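Local coordinates for protein STU0660 (Streptococcus thermophilus, PDB 3ZTH) that binds magnesium ions and, as a large Csn2 protein involved in CRISPR-mediated bacterial immunity, probably acts by binding DNA, at residues 236-239 with 243-246; 253-256 with 262-265; 257-262 with 325-330. All blocks are in the same frame, centred on the assembly; numbering follows the deposited sequence.

Contact 1 (236-239 with 243-246)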
loop_
_atom_site.group_PDB
_atom_site.type_symbol
_atom_site.label_atom_id
_atom_site.label_comp_id
_atom_site.label_asym_id
_atom_site.label_seq_id
_atom_site.Cartn_x
_atom_site.Cartn_y
_atom_site.Cartn_z
ATOM N N LEU A 236 -15.948 30.746 -18.381
ATOM C CA LEU A 236 -15.738 31.538 -17.171
ATOM C C LEU A 236 -17.031 31.702 -16.359
ATOM O O LEU A 236 -18.128 31.636 -16.909
ATOM C CB LEU A 236 -15.212 32.928 -17.552
ATOM C CG LEU A 236 -14.110 33.011 -18.628
ATOM C CD1 LEU A 236 -13.857 34.469 -18.995
ATOM C CD2 LEU A 236 -12.828 32.365 -18.137
ATOM N N PHE A 237 -16.889 31.905 -15.052
ATOM C CA PHE A 237 -18.019 32.127 -14.146
ATOM C C PHE A 237 -17.742 33.463 -13.459
ATOM O O PHE A 237 -17.268 33.503 -12.317
ATOM C CB PHE A 237 -18.098 31.021 -13.092
ATOM C CG PHE A 237 -18.507 29.688 -13.641
ATOM C CD1 PHE A 237 -17.576 28.866 -14.273
ATOM C CD2 PHE A 237 -19.821 29.252 -13.527
ATOM C CE1 PHE A 237 -17.945 27.630 -14.782
ATOM C CE2 PHE A 237 -20.204 28.015 -14.029
ATOM C CZ PHE A 237 -19.261 27.199 -14.661
ATOM N N PRO A 238 -18.017 34.576 -14.155
ATOM C CA PRO A 238 -17.790 35.923 -13.615
ATOM C C PRO A 238 -18.665 36.282 -12.429
ATOM O O PRO A 238 -19.766 35.755 -12.274
ATOM C CB PRO A 238 -18.075 36.837 -14.805
ATOM C CG PRO A 238 -17.830 35.965 -15.992
ATOM C CD PRO A 238 -18.425 34.644 -15.569
ATOM N N SER A 239 -18.157 37.188 -11.600
ATOM C CA SER A 239 -18.877 37.685 -10.431
ATOM C C SER A 239 -19.992 38.582 -10.957
ATOM O O SER A 239 -20.050 38.881 -12.148
ATOM C CB SER A 239 -17.956 38.527 -9.552
ATOM O OG SER A 239 -16.699 37.902 -9.395
ATOM N N TYR A 243 -16.635 42.289 -13.846
ATOM C CA TYR A 243 -15.797 41.295 -14.522
ATOM C C TYR A 243 -16.335 40.757 -15.849
ATOM O O TYR A 243 -15.566 40.386 -16.736
ATOM C CB TYR A 243 -15.488 40.137 -13.574
ATOM C CG TYR A 243 -14.590 40.573 -12.441
ATOM C CD1 TYR A 243 -15.117 41.182 -11.301
ATOM C CD2 TYR A 243 -13.208 40.466 -12.550
ATOM C CE1 TYR A 243 -14.290 41.673 -10.309
ATOM C CE2 TYR A 243 -12.370 40.955 -11.566
ATOM C CZ TYR A 243 -12.913 41.558 -10.448
ATOM O OH TYR A 243 -12.082 42.047 -9.465
ATOM N N LEU A 244 -17.655 40.717 -15.981
ATOM C CA LEU A 244 -18.278 40.243 -17.209
ATOM C C LEU A 244 -17.892 41.168 -18.369
ATOM O O LEU A 244 -18.035 42.383 -18.270
ATOM C CB LEU A 244 -19.796 40.237 -17.038
ATOM C CG LEU A 244 -20.643 39.784 -18.221
ATOM C CD1 LEU A 244 -20.337 38.320 -18.544
ATOM C CD2 LEU A 244 -22.121 39.985 -17.882
ATOM N N LYS A 245 -17.394 40.595 -19.462
ATOM C CA LYS A 245 -16.999 41.383 -20.633
ATOM C C LYS A 245 -17.941 41.066 -21.787
ATOM O O LYS A 245 -18.067 39.909 -22.184
ATOM C CB LYS A 245 -15.562 41.044 -21.064
ATOM C CG LYS A 245 -14.500 41.258 -19.999
ATOM C CD LYS A 245 -14.445 42.716 -19.549
ATOM C CE LYS A 245 -13.515 42.889 -18.350
ATOM N NZ LYS A 245 -13.473 44.297 -17.840
ATOM N N ILE A 246 -18.595 42.087 -22.326
ATOM C CA ILE A 246 -19.514 41.895 -23.443
ATOM C C ILE A 246 -19.072 42.640 -24.700
ATOM O O ILE A 246 -18.777 43.832 -24.644
ATOM C CB ILE A 246 -20.947 42.369 -23.081
ATOM C CG1 ILE A 246 -21.543 41.454 -22.009
ATOM C CG2 ILE A 246 -21.829 42.386 -24.317
ATOM C CD1 ILE A 246 -22.945 41.834 -21.589
HETATM O O HOH W 1 -19.316 41.226 -13.785
#
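Tyr243 and Ser239 each carry the first atom of the side chain beyond CB next to the backbone N and anti to the carbonyl carbon (chi1 -68° and -44°), which brings Ser239 OG to 4.1 Å from Tyr243 CD1. The hydroxyl comes up to the ring obliquely. The phenol has its polar partner elsewhere: Tyr243 OH is hydrogen-bonded to the carbonyl oxygen of Ile210, while Tyr215 meets the ring edge-to-face. Pro238 supplies the apolar half of the contact. Its CB lies 4.4 Å from Tyr243 CB, and its CG is 4.3 Å from Leu244 CD1, so two neighbouring carbons of the puckered pyrrolidine ring touch successive residues of the returning loop.

The backbones are bridged by water 1, which donates to Ser239 O at 3.0 Å and accepts from Leu244 N at 2.8 Å. Here the chain has just left strand 232-237, a parallel strand inside the main sheet, and doubles back past Asp240, a magnesium ligand together with Gln26. A magnesium ion also lies about 4 Å from the Tyr243 side chain, and Asn28 of the second subunit packs on the same residue. With no direct hydrogen bond between the segments, the turn that carries Asp240 is closed by modest apolar touches and by a water that pairs two main-chain groups too far apart to reach each other.

Contact 2 (253-256 with 262-265); sequences FVNI and EHLY
Leu264 meets Val254 and Ile256 together, and with Ile256 and Glu262 it accounts for most of the surface buried here. The two methyls of Leu264 divide the work: CD1 lies 3.8 Å from Val254 CG1, and CD2 lies 3.9 Å from Ile256 CD1, where the side chains cross at about a right angle. Ile256 reaches this position because its CG1 branch stands anti to the carbonyl carbon (chi1 -49°). Thr297 and Leu300 pack on Ile256, while Ile246 and Met270 pack on Leu264, continuing the apolar layer beyond the two segments.

Glu262 contributes mainly through its backbone. It forms an antiparallel hydrogen-bonded pair with Ile256: Ile256 N donates to Glu262 O at 2.8 Å, and Glu262 N returns a longer bond to Ile256 O at 3.2 Å. One step further, Leu264 N donates to Val254 O at 3.0 Å. The same oxygen also has a weaker CA-H...O contact from His263 beside the N-H bond.

Asn255 and His263 form the non-hydrogen-bonded pair between these bonds, with their side chains on the sheet face opposite Ile256 and Glu262. Asn255 OD1 comes to 3.4 Å from His263 CB, with amide and imidazole planes 84° apart, and accepts a hydrogen bond from the backbone N of Asn16. The imidazole is held from its own segment, for His263 ND1 donates to Leu264 O at 2.9 Å, in the ring plane but from above the carbonyl plane. This is an antiparallel beta hairpin, strands 254-257 and 261-263, whose second strand closes one edge of an otherwise parallel sheet of the P-loop NTPase clan.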
loop_
_atom_site.group_PDB
_atom_site.type_symbol
_atom_site.label_atom_id
_atom_site.label_comp_id
_atom_site.label_asym_id
_atom_site.label_seq_id
_atom_site.Cartn_x
_atom_site.Cartn_y
_atom_site.Cartn_z
ATOM N N PHE A 253 -22.568 34.026 -26.213
ATOM C CA PHE A 253 -22.084 32.990 -25.324
ATOM C C PHE A 253 -22.113 33.379 -23.854
ATOM O O PHE A 253 -21.516 32.711 -23.002
ATOM C CB PHE A 253 -20.696 32.562 -25.785
ATOM C CG PHE A 253 -20.658 32.235 -27.242
ATOM C CD1 PHE A 253 -21.487 31.234 -27.758
ATOM C CD2 PHE A 253 -19.886 32.988 -28.122
ATOM C CE1 PHE A 253 -21.554 30.996 -29.127
ATOM C CE2 PHE A 253 -19.945 32.757 -29.500
ATOM C CZ PHE A 253 -20.779 31.764 -30.003
ATOM N N VAL A 254 -22.817 34.467 -23.567
ATOM C CA VAL A 254 -22.992 34.919 -22.201
ATOM C C VAL A 254 -24.275 34.232 -21.778
ATOM O O VAL A 254 -25.350 34.555 -22.269
ATOM C CB VAL A 254 -23.183 36.431 -22.118
ATOM C CG1 VAL A 254 -23.599 36.819 -20.718
ATOM C CG2 VAL A 254 -21.895 37.137 -22.497
ATOM N N ASN A 255 -24.152 33.257 -20.889
ATOM C CA ASN A 255 -25.307 32.512 -20.417
ATOM C C ASN A 255 -25.779 33.002 -19.051
ATOM O O ASN A 255 -25.013 33.011 -18.080
ATOM C CB ASN A 255 -24.960 31.022 -20.365
ATOM C CG ASN A 255 -24.778 30.416 -21.756
ATOM O OD1 ASN A 255 -25.750 30.033 -22.418
ATOM N ND2 ASN A 255 -23.536 30.348 -22.210
ATOM N N ILE A 256 -27.039 33.416 -18.984
ATOM C CA ILE A 256 -27.615 33.908 -17.742
ATOM C C ILE A 256 -28.350 32.768 -17.057
ATOM O O ILE A 256 -29.293 32.213 -17.618
ATOM C CB ILE A 256 -28.633 35.035 -18.006
ATOM C CG1 ILE A 256 -28.032 36.074 -18.950
ATOM C CG2 ILE A 256 -29.050 35.687 -16.688
ATOM C CD1 ILE A 256 -29.020 37.130 -19.396
ATOM N N GLU A 262 -31.243 31.638 -20.089
ATOM C CA GLU A 262 -31.249 32.214 -21.431
ATOM C C GLU A 262 -29.839 32.706 -21.726
ATOM O O GLU A 262 -29.062 32.966 -20.808
ATOM C CB GLU A 262 -32.180 33.430 -21.505
ATOM C CG GLU A 262 -33.613 33.218 -21.026
ATOM C CD GLU A 262 -34.497 32.458 -22.021
ATOM O OE1 GLU A 262 -34.036 32.142 -23.147
ATOM O OE2 GLU A 262 -35.667 32.179 -21.664
ATOM N N HIS A 263 -29.492 32.821 -23.001
ATOM C CA HIS A 263 -28.191 33.368 -23.351
ATOM C C HIS A 263 -28.492 34.666 -24.088
ATOM O O HIS A 263 -29.574 34.814 -24.660
ATOM C CB HIS A 263 -27.375 32.394 -24.207
ATOM C CG HIS A 263 -28.024 32.004 -25.495
ATOM N ND1 HIS A 263 -28.245 32.900 -26.519
ATOM C CD2 HIS A 263 -28.448 30.801 -25.950
ATOM C CE1 HIS A 263 -28.772 32.264 -27.552
ATOM N NE2 HIS A 263 -28.905 30.989 -27.232
ATOM N N LEU A 264 -27.575 35.629 -24.031
ATOM C CA LEU A 264 -27.792 36.907 -24.703
ATOM C C LEU A 264 -27.821 36.735 -26.216
ATOM O O LEU A 264 -27.411 35.693 -26.751
ATOM C CB LEU A 264 -26.697 37.917 -24.336
ATOM C CG LEU A 264 -26.637 38.445 -22.896
ATOM C CD1 LEU A 264 -25.489 39.430 -22.758
ATOM C CD2 LEU A 264 -27.952 39.109 -22.533
ATOM N N TYR A 265 -28.323 37.765 -26.890
ATOM C CA TYR A 265 -28.407 37.791 -28.348
ATOM C C TYR A 265 -27.220 38.633 -28.817
ATOM O O TYR A 265 -26.341 38.967 -28.021
ATOM C CB TYR A 265 -29.698 38.481 -28.805
ATOM C CG TYR A 265 -30.993 37.868 -28.314
ATOM C CD1 TYR A 265 -31.396 36.589 -28.720
ATOM C CD2 TYR A 265 -31.850 38.595 -27.489
ATOM C CE1 TYR A 265 -32.627 36.057 -28.324
ATOM C CE2 TYR A 265 -33.083 38.078 -27.084
ATOM C CZ TYR A 265 -33.466 36.813 -27.507
ATOM O OH TYR A 265 -34.705 36.335 -27.128
#

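Contact 3 (257-262 with 325-330); sequences LSDQVE and FHFSYR
Phe325 touches Glu262 just where helix 312-324 ends in a Schellman motif, and the chain that follows packs against the turn of the hairpin formed by strands 254-257 and 261-263. CE1 of the Phe325 ring lies 3.9 Å from Glu262 CB, and its CD1 is equally near Glu262 CG; the two side chains slide past each other in opposite directions, the aliphatic part of the glutamate lying against the aromatic carbons. Leu301 touches both residues, and the ring of Tyr265 meets that of Phe325 with the planes nearly parallel.

His326, the C-prime residue, takes a positive phi and so allows the helix to finish: its N bonds to Gln323 O, and Phe327 N bonds back to Asn322 O. The reversal delivers Phe327, whose CG stands anti to the backbone N (chi1 -164°) and sends the ring toward the hairpin turn. There two side-chain oxygens approach the rim of the ring. Gln260 OE1 lies in the ring plane, 3.5 Å from Phe327 CD1, although its amide is turned 77° from the ring. Asp259 OD2 comes near the same plane at 3.5 Å from Phe327 CZ, and this oxygen is also hydrogen-bonded by the backbone N of Lys303. Oxygens placed at the rim face the slightly positive aromatic hydrogens, which probably makes both approaches mildly favourable.

Beyond Phe327 the chain folds over itself, and the guanidinium group of Arg330 turns back to the backbone of its own segment: Arg330 NH1 donates to Phe327 O, on a lone pair, at 2.9 Å and nearly straight at 169°.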
loop_
_atom_site.group_PDB
_atom_site.type_symbol
_atom_site.label_atom_id
_atom_site.label_comp_id
_atom_site.label_asym_id
_atom_site.label_seq_id
_atom_site.Cartn_x
_atom_site.Cartn_y
_atom_site.Cartn_z
ATOM N N LEU A 257 -27.913 32.418 -15.854
ATOM C CA LEU A 257 -28.542 31.357 -15.081
ATOM C C LEU A 257 -29.195 31.935 -13.827
ATOM O O LEU A 257 -28.538 32.083 -12.791
ATOM C CB LEU A 257 -27.500 30.306 -14.684
ATOM C CG LEU A 257 -27.474 29.035 -15.544
ATOM C CD1 LEU A 257 -27.266 29.415 -17.003
ATOM C CD2 LEU A 257 -26.374 28.077 -15.066
ATOM N N SER A 258 -30.481 32.271 -13.912
ATOM C CA SER A 258 -31.193 32.836 -12.761
ATOM C C SER A 258 -32.494 32.090 -12.500
ATOM O O SER A 258 -32.492 30.866 -12.398
ATOM C CB SER A 258 -31.490 34.327 -12.971
ATOM O OG SER A 258 -30.324 35.133 -12.829
ATOM N N ASP A 259 -33.600 32.816 -12.366
ATOM C CA ASP A 259 -34.878 32.148 -12.144
ATOM C C ASP A 259 -35.230 31.412 -13.431
ATOM O O ASP A 259 -36.149 30.597 -13.474
ATOM C CB ASP A 259 -35.982 33.146 -11.791
ATOM C CG ASP A 259 -35.742 33.834 -10.468
ATOM O OD1 ASP A 259 -35.161 33.210 -9.557
ATOM O OD2 ASP A 259 -36.147 35.003 -10.327
ATOM N N GLN A 260 -34.478 31.715 -14.481
ATOM C CA GLN A 260 -34.654 31.075 -15.774
ATOM C C GLN A 260 -33.305 31.070 -16.470
ATOM O O GLN A 260 -32.378 31.764 -16.038
ATOM C CB GLN A 260 -35.693 31.829 -16.614
ATOM C CG GLN A 260 -36.981 31.035 -16.828
ATOM C CD GLN A 260 -38.221 31.897 -16.726
ATOM O OE1 GLN A 260 -38.329 32.936 -17.391
ATOM N NE2 GLN A 260 -39.169 31.473 -15.891
ATOM N N VAL A 261 -33.189 30.271 -17.526
ATOM C CA VAL A 261 -31.946 30.191 -18.273
ATOM C C VAL A 261 -32.103 30.700 -19.706
ATOM O O VAL A 261 -32.981 30.253 -20.442
ATOM C CB VAL A 261 -31.403 28.737 -18.301
ATOM C CG1 VAL A 261 -30.140 28.659 -19.165
ATOM C CG2 VAL A 261 -31.070 28.283 -16.890
ATOM N N GLU A 262 -31.243 31.638 -20.089
ATOM C CA GLU A 262 -31.249 32.214 -21.431
ATOM C C GLU A 262 -29.839 32.706 -21.726
ATOM O O GLU A 262 -29.062 32.966 -20.808
ATOM C CB GLU A 262 -32.180 33.430 -21.505
ATOM C CG GLU A 262 -33.613 33.218 -21.026
ATOM C CD GLU A 262 -34.497 32.458 -22.021
ATOM O OE1 GLU A 262 -34.036 32.142 -23.147
ATOM O OE2 GLU A 262 -35.667 32.179 -21.664
ATOM N N PHE A 325 -37.139 39.196 -22.707
ATOM C CA PHE A 325 -37.062 37.778 -22.399
ATOM C C PHE A 325 -38.389 37.349 -21.789
ATOM O O PHE A 325 -38.542 36.234 -21.309
ATOM C CB PHE A 325 -35.912 37.507 -21.428
ATOM C CG PHE A 325 -34.555 37.565 -22.072
ATOM C CD1 PHE A 325 -34.142 36.562 -22.939
ATOM C CD2 PHE A 325 -33.695 38.626 -21.824
ATOM C CE1 PHE A 325 -32.893 36.616 -23.549
ATOM C CE2 PHE A 325 -32.448 38.687 -22.430
ATOM C CZ PHE A 325 -32.044 37.682 -23.293
ATOM N N HIS A 326 -39.353 38.254 -21.825
ATOM C CA HIS A 326 -40.665 37.976 -21.285
ATOM C C HIS A 326 -40.602 37.664 -19.795
ATOM O O HIS A 326 -41.429 36.914 -19.276
ATOM C CB HIS A 326 -41.304 36.811 -22.040
ATOM C CG HIS A 326 -41.488 37.074 -23.500
ATOM N ND1 HIS A 326 -42.234 38.131 -23.975
ATOM C CD2 HIS A 326 -41.008 36.431 -24.591
ATOM C CE1 HIS A 326 -42.206 38.128 -25.296
ATOM N NE2 HIS A 326 -41.469 37.108 -25.695
ATOM N N PHE A 327 -39.612 38.223 -19.107
ATOM C CA PHE A 327 -39.507 38.013 -17.672
ATOM C C PHE A 327 -40.183 39.226 -17.042
ATOM O O PHE A 327 -39.907 40.366 -17.429
ATOM C CB PHE A 327 -38.051 37.929 -17.232
ATOM C CG PHE A 327 -37.873 37.335 -15.866
ATOM C CD1 PHE A 327 -38.028 35.969 -15.666
ATOM C CD2 PHE A 327 -37.581 38.141 -14.771
ATOM C CE1 PHE A 327 -37.896 35.420 -14.396
ATOM C CE2 PHE A 327 -37.448 37.595 -13.498
ATOM C CZ PHE A 327 -37.604 36.240 -13.312
ATOM N N SER A 328 -41.053 38.976 -16.068
ATOM C CA SER A 328 -41.829 40.027 -15.406
ATOM C C SER A 328 -41.168 40.959 -14.381
ATOM O O SER A 328 -41.686 42.046 -14.118
ATOM C CB SER A 328 -43.059 39.399 -14.749
ATOM O OG SER A 328 -42.672 38.521 -13.698
ATOM N N TYR A 329 -40.050 40.563 -13.785
ATOM C CA TYR A 329 -39.428 41.434 -12.790
ATOM C C TYR A 329 -39.155 42.857 -13.268
ATOM O O TYR A 329 -38.754 43.078 -14.413
ATOM C CB TYR A 329 -38.119 40.844 -12.278
ATOM C CG TYR A 329 -37.524 41.686 -11.179
ATOM C CD1 TYR A 329 -38.039 41.626 -9.879
ATOM C CD2 TYR A 329 -36.488 42.585 -11.443
ATOM C CE1 TYR A 329 -37.540 42.439 -8.870
ATOM C CE2 TYR A 329 -35.977 43.408 -10.437
ATOM C CZ TYR A 329 -36.508 43.329 -9.154
ATOM O OH TYR A 329 -36.004 44.127 -8.156
ATOM N N ARG A 330 -39.370 43.823 -12.379
ATOM C CA ARG A 330 -39.134 45.221 -12.711
ATOM C C ARG A 330 -38.650 46.020 -11.513
ATOM O O ARG A 330 -39.190 45.912 -10.411
ATOM C CB ARG A 330 -40.412 45.891 -13.233
ATOM C CG ARG A 330 -40.973 45.330 -14.522
ATOM C CD ARG A 330 -40.240 45.836 -15.749
ATOM N NE ARG A 330 -40.847 45.296 -16.962
ATOM C CZ ARG A 330 -40.834 44.008 -17.294
ATOM N NH1 ARG A 330 -40.238 43.123 -16.506
ATOM N NH2 ARG A 330 -41.428 43.597 -18.407
#

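Contacts 1 and 2 are buried and touch each other: Ile246 CD1 lies 3.7 Å from Leu264 CD1, so the loop after strand 232-237 packs on the hairpin at the sheet's edge. Contact 3 is a surface contact, its centre about 25 Å from that of the chain, against about 11 Å for contact 1. It shares Glu262 and strand 261-263 with contact 2, and Val261 CG1 lies 4.0 Å from Ile256 O. Chemistry follows place. Within the sheet, contact 2 relies on direct backbone hydrogen bonds; contact 1, where the chain leaves it, uses water and apolar touches; contact 3 sets aromatic rings against polar residues at the periphery.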